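Local coordinates for protein putative ferredoxin (Hydrogenobacter thermophilus, PDB 7M1O) that binds a single [4Fe-4S] cluster and probably serves as a small electron carrier, at residues 15-18 with 19-23; 56-59 with 60-63. All blocks are in the same frame, centred on the assembly; numbering follows the deposited sequence.

Contact 1. Residues 15-18 with 19-23; sequences CELC and YDRVP. With SF4 (iron/sulfur cluster), chain C.
The CA of Glu-16 lies over one face of the Tyr-19 ring, 4.0 Å from its centroid, in a CH-pi contact, while Glu-16 CG reaches the hydroxyl end, 3.3 Å from Tyr-19 OH. The thiolates hold the metal: Cys-15 SG binds iron FE3 and Cys-18 SG binds iron FE4, each at 2.3 Å. Leu-17 N donates to Cys-15 SG over 3.4 Å, nearly straight at 158°. A chi1 of 50° puts CG of Tyr-19 between its backbone N and carbonyl carbon, which folds the ring back against Glu-16 and the cluster. Cys-18 SG meets this ring obliquely, as a sulfur-aromatic contact, and Tyr-19 CE1 approaches cluster sulfide S2 to 4.0 Å. Further out, helical bonds from Asp-20, Arg-21 and Val-22 N to the carbonyls of Glu-16, Leu-17 and Cys-18 fix the turn, while Gly-32 O hydrogen-bonds the tyrosine hydroxyl. Replacing Tyr-19 with an alanine would probably uncover the CA of Glu-16 and one flank of S2, and leave Gly-32 O without its hydroxyl mate. A thiolate that both ligates iron and accepts an N-H should carry less negative charge onto the cluster, which would probably stabilise its reduced state and raise its potential.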
loop_
_atom_site.group_PDB
_atom_site.type_symbol
_atom_site.label_atom_id
_atom_site.label_comp_id
_atom_site.label_asym_id
_atom_site.label_seq_id
_atom_site.Cartn_x
_atom_site.Cartn_y
_atom_site.Cartn_z
ATOM N N CYS A 15 3.461 -5.730 9.792
ATOM C CA CYS A 15 2.661 -5.271 10.921
ATOM C C CYS A 15 1.157 -5.406 10.659
ATOM O O CYS A 15 0.348 -5.263 11.576
ATOM C CB CYS A 15 3.004 -3.820 11.246
ATOM S SG CYS A 15 2.113 -2.627 10.249
ATOM N N GLU A 16 0.803 -5.661 9.401
ATOM C CA GLU A 16 -0.568 -5.973 8.979
ATOM C C GLU A 16 -1.510 -4.767 8.938
ATOM O O GLU A 16 -2.700 -4.927 8.666
ATOM C CB GLU A 16 -1.187 -7.050 9.886
ATOM C CG GLU A 16 -0.302 -8.273 10.117
ATOM C CD GLU A 16 -1.058 -9.462 10.695
ATOM O OE1 GLU A 16 -2.304 -9.406 10.778
ATOM O OE2 GLU A 16 -0.404 -10.460 11.065
ATOM N N LEU A 17 -0.993 -3.567 9.179
ATOM C CA LEU A 17 -1.857 -2.391 9.263
ATOM C C LEU A 17 -2.528 -2.069 7.933
ATOM O O LEU A 17 -3.745 -1.903 7.874
ATOM C CB LEU A 17 -1.068 -1.170 9.740
ATOM C CG LEU A 17 -1.888 0.120 9.874
ATOM C CD1 LEU A 17 -2.986 -0.034 10.922
ATOM C CD2 LEU A 17 -0.989 1.298 10.213
ATOM N N CYS A 18 -1.740 -1.980 6.866
ATOM C CA CYS A 18 -2.260 -1.493 5.591
ATOM C C CYS A 18 -3.317 -2.416 4.991
ATOM O O CYS A 18 -4.350 -1.938 4.514
ATOM C CB CYS A 18 -1.122 -1.288 4.591
ATOM S SG CYS A 18 -0.110 -2.744 4.275
ATOM N N TYR A 19 -3.087 -3.728 5.012
ATOM C CA TYR A 19 -4.030 -4.628 4.355
ATOM C C TYR A 19 -5.165 -5.057 5.280
ATOM O O TYR A 19 -6.136 -5.657 4.827
ATOM C CB TYR A 19 -3.327 -5.859 3.762
ATOM C CG TYR A 19 -2.368 -6.640 4.637
ATOM C CD1 TYR A 19 -0.999 -6.566 4.418
ATOM C CD2 TYR A 19 -2.826 -7.503 5.625
ATOM C CE1 TYR A 19 -0.112 -7.295 5.179
ATOM C CE2 TYR A 19 -1.940 -8.241 6.396
ATOM C CZ TYR A 19 -0.584 -8.133 6.162
ATOM O OH TYR A 19 0.312 -8.854 6.915
ATOM N N ASP A 20 -5.061 -4.732 6.565
ATOM C CA ASP A 20 -6.211 -4.847 7.453
ATOM C C ASP A 20 -7.131 -3.644 7.268
ATOM O O ASP A 20 -8.352 -3.781 7.217
ATOM C CB ASP A 20 -5.782 -4.942 8.916
ATOM C CG ASP A 20 -6.966 -5.079 9.851
ATOM O OD1 ASP A 20 -7.741 -6.042 9.681
ATOM O OD2 ASP A 20 -7.140 -4.211 10.732
ATOM N N ARG A 21 -6.526 -2.463 7.171
ATOM C CA ARG A 21 -7.269 -1.211 7.091
ATOM C C ARG A 21 -7.862 -0.988 5.703
ATOM O O ARG A 21 -9.025 -0.608 5.572
ATOM C CB ARG A 21 -6.356 -0.039 7.459
ATOM C CG ARG A 21 -7.001 1.344 7.366
ATOM C CD ARG A 21 -7.694 1.738 8.658
ATOM N NE ARG A 21 -6.749 1.865 9.764
ATOM C CZ ARG A 21 -5.872 2.857 9.891
ATOM N NH1 ARG A 21 -5.804 3.818 8.979
ATOM N NH2 ARG A 21 -5.053 2.884 10.934
ATOM N N VAL A 22 -7.052 -1.214 4.675
ATOM C CA VAL A 22 -7.456 -0.941 3.300
ATOM C C VAL A 22 -7.259 -2.180 2.428
ATOM O O VAL A 22 -6.381 -2.208 1.564
ATOM C CB VAL A 22 -6.662 0.246 2.706
ATOM C CG1 VAL A 22 -7.280 0.702 1.391
ATOM C CG2 VAL A 22 -6.616 1.403 3.694
ATOM N N PRO A 23 -8.082 -3.216 2.653
ATOM C CA PRO A 23 -7.991 -4.443 1.855
ATOM C C PRO A 23 -8.317 -4.204 0.382
ATOM O O PRO A 23 -8.015 -5.049 -0.459
ATOM C CB PRO A 23 -9.022 -5.369 2.508
ATOM C CG PRO A 23 -9.973 -4.459 3.202
ATOM C CD PRO A 23 -9.152 -3.294 3.663
HETATM FE FE1 SF4 C . 4.250 -3.600 5.965
HETATM FE FE2 SF4 C . 3.864 -0.917 6.329
HETATM FE FE3 SF4 C . 2.749 -2.704 8.067
HETATM FE FE4 SF4 C . 1.786 -2.512 5.515
HETATM S S1 SF4 C . 1.726 -0.901 7.123
HETATM S S2 SF4 C . 2.243 -4.426 6.666
HETATM S S3 SF4 C . 3.709 -2.067 4.369
HETATM S S4 SF4 C . 4.973 -2.342 7.720
#

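Contact 2. Residues 56-59 with 60-63; sequences KEVT and DECP. With SF4 (iron/sulfur cluster), chain C.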
loop_
_atom_site.group_PDB
_atom_site.type_symbol
_atom_site.label_atom_id
_atom_site.label_comp_id
_atom_site.label_asym_id
_atom_site.label_seq_id
_atom_site.Cartn_x
_atom_site.Cartn_y
_atom_site.Cartn_z
ATOM N N LYS A 56 -3.613 7.534 1.868
ATOM C CA LYS A 56 -2.698 8.562 2.350
ATOM C C LYS A 56 -2.474 8.422 3.851
ATOM O O LYS A 56 -1.375 8.675 4.347
ATOM C CB LYS A 56 -3.224 9.962 2.019
ATOM C CG LYS A 56 -3.083 10.338 0.548
ATOM C CD LYS A 56 -3.502 11.777 0.280
ATOM C CE LYS A 56 -2.380 12.753 0.594
ATOM N NZ LYS A 56 -2.752 14.158 0.265
ATOM N N GLU A 57 -3.515 8.011 4.569
ATOM C CA GLU A 57 -3.416 7.819 6.012
ATOM C C GLU A 57 -2.499 6.653 6.372
ATOM O O GLU A 57 -1.605 6.805 7.204
ATOM C CB GLU A 57 -4.804 7.602 6.618
ATOM C CG GLU A 57 -5.593 8.889 6.813
ATOM C CD GLU A 57 -7.025 8.641 7.240
ATOM O OE1 GLU A 57 -7.331 7.513 7.683
ATOM O OE2 GLU A 57 -7.847 9.575 7.128
ATOM N N VAL A 58 -2.708 5.493 5.756
ATOM C CA VAL A 58 -1.884 4.327 6.074
ATOM C C VAL A 58 -0.446 4.541 5.620
ATOM O O VAL A 58 0.480 3.953 6.176
ATOM C CB VAL A 58 -2.424 3.034 5.432
ATOM C CG1 VAL A 58 -3.809 2.718 5.962
ATOM C CG2 VAL A 58 -2.435 3.140 3.913
ATOM N N THR A 59 -0.263 5.375 4.601
ATOM C CA THR A 59 1.071 5.732 4.138
ATOM C C THR A 59 1.840 6.452 5.247
ATOM O O THR A 59 3.024 6.189 5.465
ATOM C CB THR A 59 1.010 6.623 2.880
ATOM O OG1 THR A 59 0.392 5.897 1.808
ATOM C CG2 THR A 59 2.406 7.063 2.450
ATOM N N ASP A 60 1.160 7.356 5.947
ATOM C CA ASP A 60 1.770 8.075 7.061
ATOM C C ASP A 60 1.891 7.187 8.296
ATOM O O ASP A 60 2.743 7.419 9.155
ATOM C CB ASP A 60 0.958 9.324 7.413
ATOM C CG ASP A 60 1.027 10.394 6.339
ATOM O OD1 ASP A 60 1.964 10.365 5.513
ATOM O OD2 ASP A 60 0.142 11.275 6.330
ATOM N N GLU A 61 1.037 6.174 8.380
ATOM C CA GLU A 61 0.952 5.338 9.571
ATOM C C GLU A 61 1.838 4.099 9.495
ATOM O O GLU A 61 2.136 3.491 10.521
ATOM C CB GLU A 61 -0.497 4.920 9.812
ATOM C CG GLU A 61 -1.380 6.055 10.308
ATOM C CD GLU A 61 -2.853 5.700 10.310
ATOM O OE1 GLU A 61 -3.218 4.639 9.763
ATOM O OE2 GLU A 61 -3.649 6.487 10.861
ATOM N N CYS A 62 2.256 3.725 8.290
ATOM C CA CYS A 62 3.159 2.590 8.128
ATOM C C CYS A 62 4.408 2.796 8.986
ATOM O O CYS A 62 5.119 3.787 8.812
ATOM C CB CYS A 62 3.552 2.405 6.664
ATOM S SG CYS A 62 4.829 1.143 6.406
ATOM N N PRO A 63 4.677 1.866 9.919
ATOM C CA PRO A 63 5.785 2.059 10.862
ATOM C C PRO A 63 7.164 2.026 10.208
ATOM O O PRO A 63 8.113 2.558 10.778
ATOM C CB PRO A 63 5.623 0.882 11.829
ATOM C CG PRO A 63 4.957 -0.169 11.025
ATOM C CD PRO A 63 4.015 0.564 10.118
HETATM FE FE1 SF4 C . 4.250 -3.600 5.965
HETATM FE FE2 SF4 C . 3.864 -0.917 6.329
HETATM FE FE3 SF4 C . 2.749 -2.704 8.067
HETATM FE FE4 SF4 C . 1.786 -2.512 5.515
HETATM S S1 SF4 C . 1.726 -0.901 7.123
HETATM S S2 SF4 C . 2.243 -4.426 6.666
HETATM S S3 SF4 C . 3.709 -2.067 4.369
HETATM S S4 SF4 C . 4.973 -2.342 7.720
HETATM O O HOH W 1 -5.751 7.977 10.276
#
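Glu-61 folds its side chain back along the helix over the carbonyl of Glu-57, one turn earlier. Its CB lies 3.4 Å from Glu-57 O, and CG comes closer still, at 3.2 Å from the same oxygen. The first torsion (chi1 -72°) sets CG beside the backbone N of Glu-61, and beyond it the chain runs extended, carrying CD past Glu-57 O. At the tip, OE1 comes within 3.9 Å of Val-58 CA and forms a salt bridge with Arg-21 of helix 17-21. The other oxygen, OE2, accepts from a water at 2.6 Å, and this water also donates, weakly, to OE1 of Glu-57. The two carboxylates thus share a water instead of touching, which probably eases the repulsion between them, and Arg-21 probably offsets the charge of Glu-61.

The backbone beneath is the last turn of the helix. Asp-60 N donates to Lys-56 O, the N of Glu-61 is held only weakly by Glu-57 O and Val-58 O, and Cys-62 N closes on Val-58 O at 2.8 Å. Val-58 O thus takes Cys-62 N and, weakly, Glu-61 N where the helix ends. Thr-59 ties its hydroxyl to Val-55 O and to Thr-69 of strand 67-71. From this end Cys-62, with SG anti to its N (chi1 173°), reaches iron FE2 at 2.3 Å, and Pro-63 CD lies 3.9 Å from sulfide S4. A CxxCxxC motif completed by a remote Cys-Pro is the cluster-binding pattern of bacterial-type ferredoxins, here serving one [4Fe-4S] cluster.

Overall arrangement
Contacts 1 and 2 flank the same [4Fe-4S] cluster, their centres about 10 Å apart, and supply three of its four cysteine ligands; Cys-12, just before contact 1, is the fourth. Away from the metal the two helices are joined directly. Arg-21 NH2 makes a 2.8 Å salt bridge with Glu-61 OE1, and closer to its backbone Arg-21 CG packs 3.7 Å from Val-58 CG1. Leu-17 CD2 rests against Glu-61 CB, also at 3.7 Å, nearer the cluster. At the cluster itself Cys-15 SG touches Pro-63 CD, bringing a ligand of one segment against the proline that follows a ligand of the other. Helices 17-21 and 52-61 are thereby coupled through both the cluster and their own side chains.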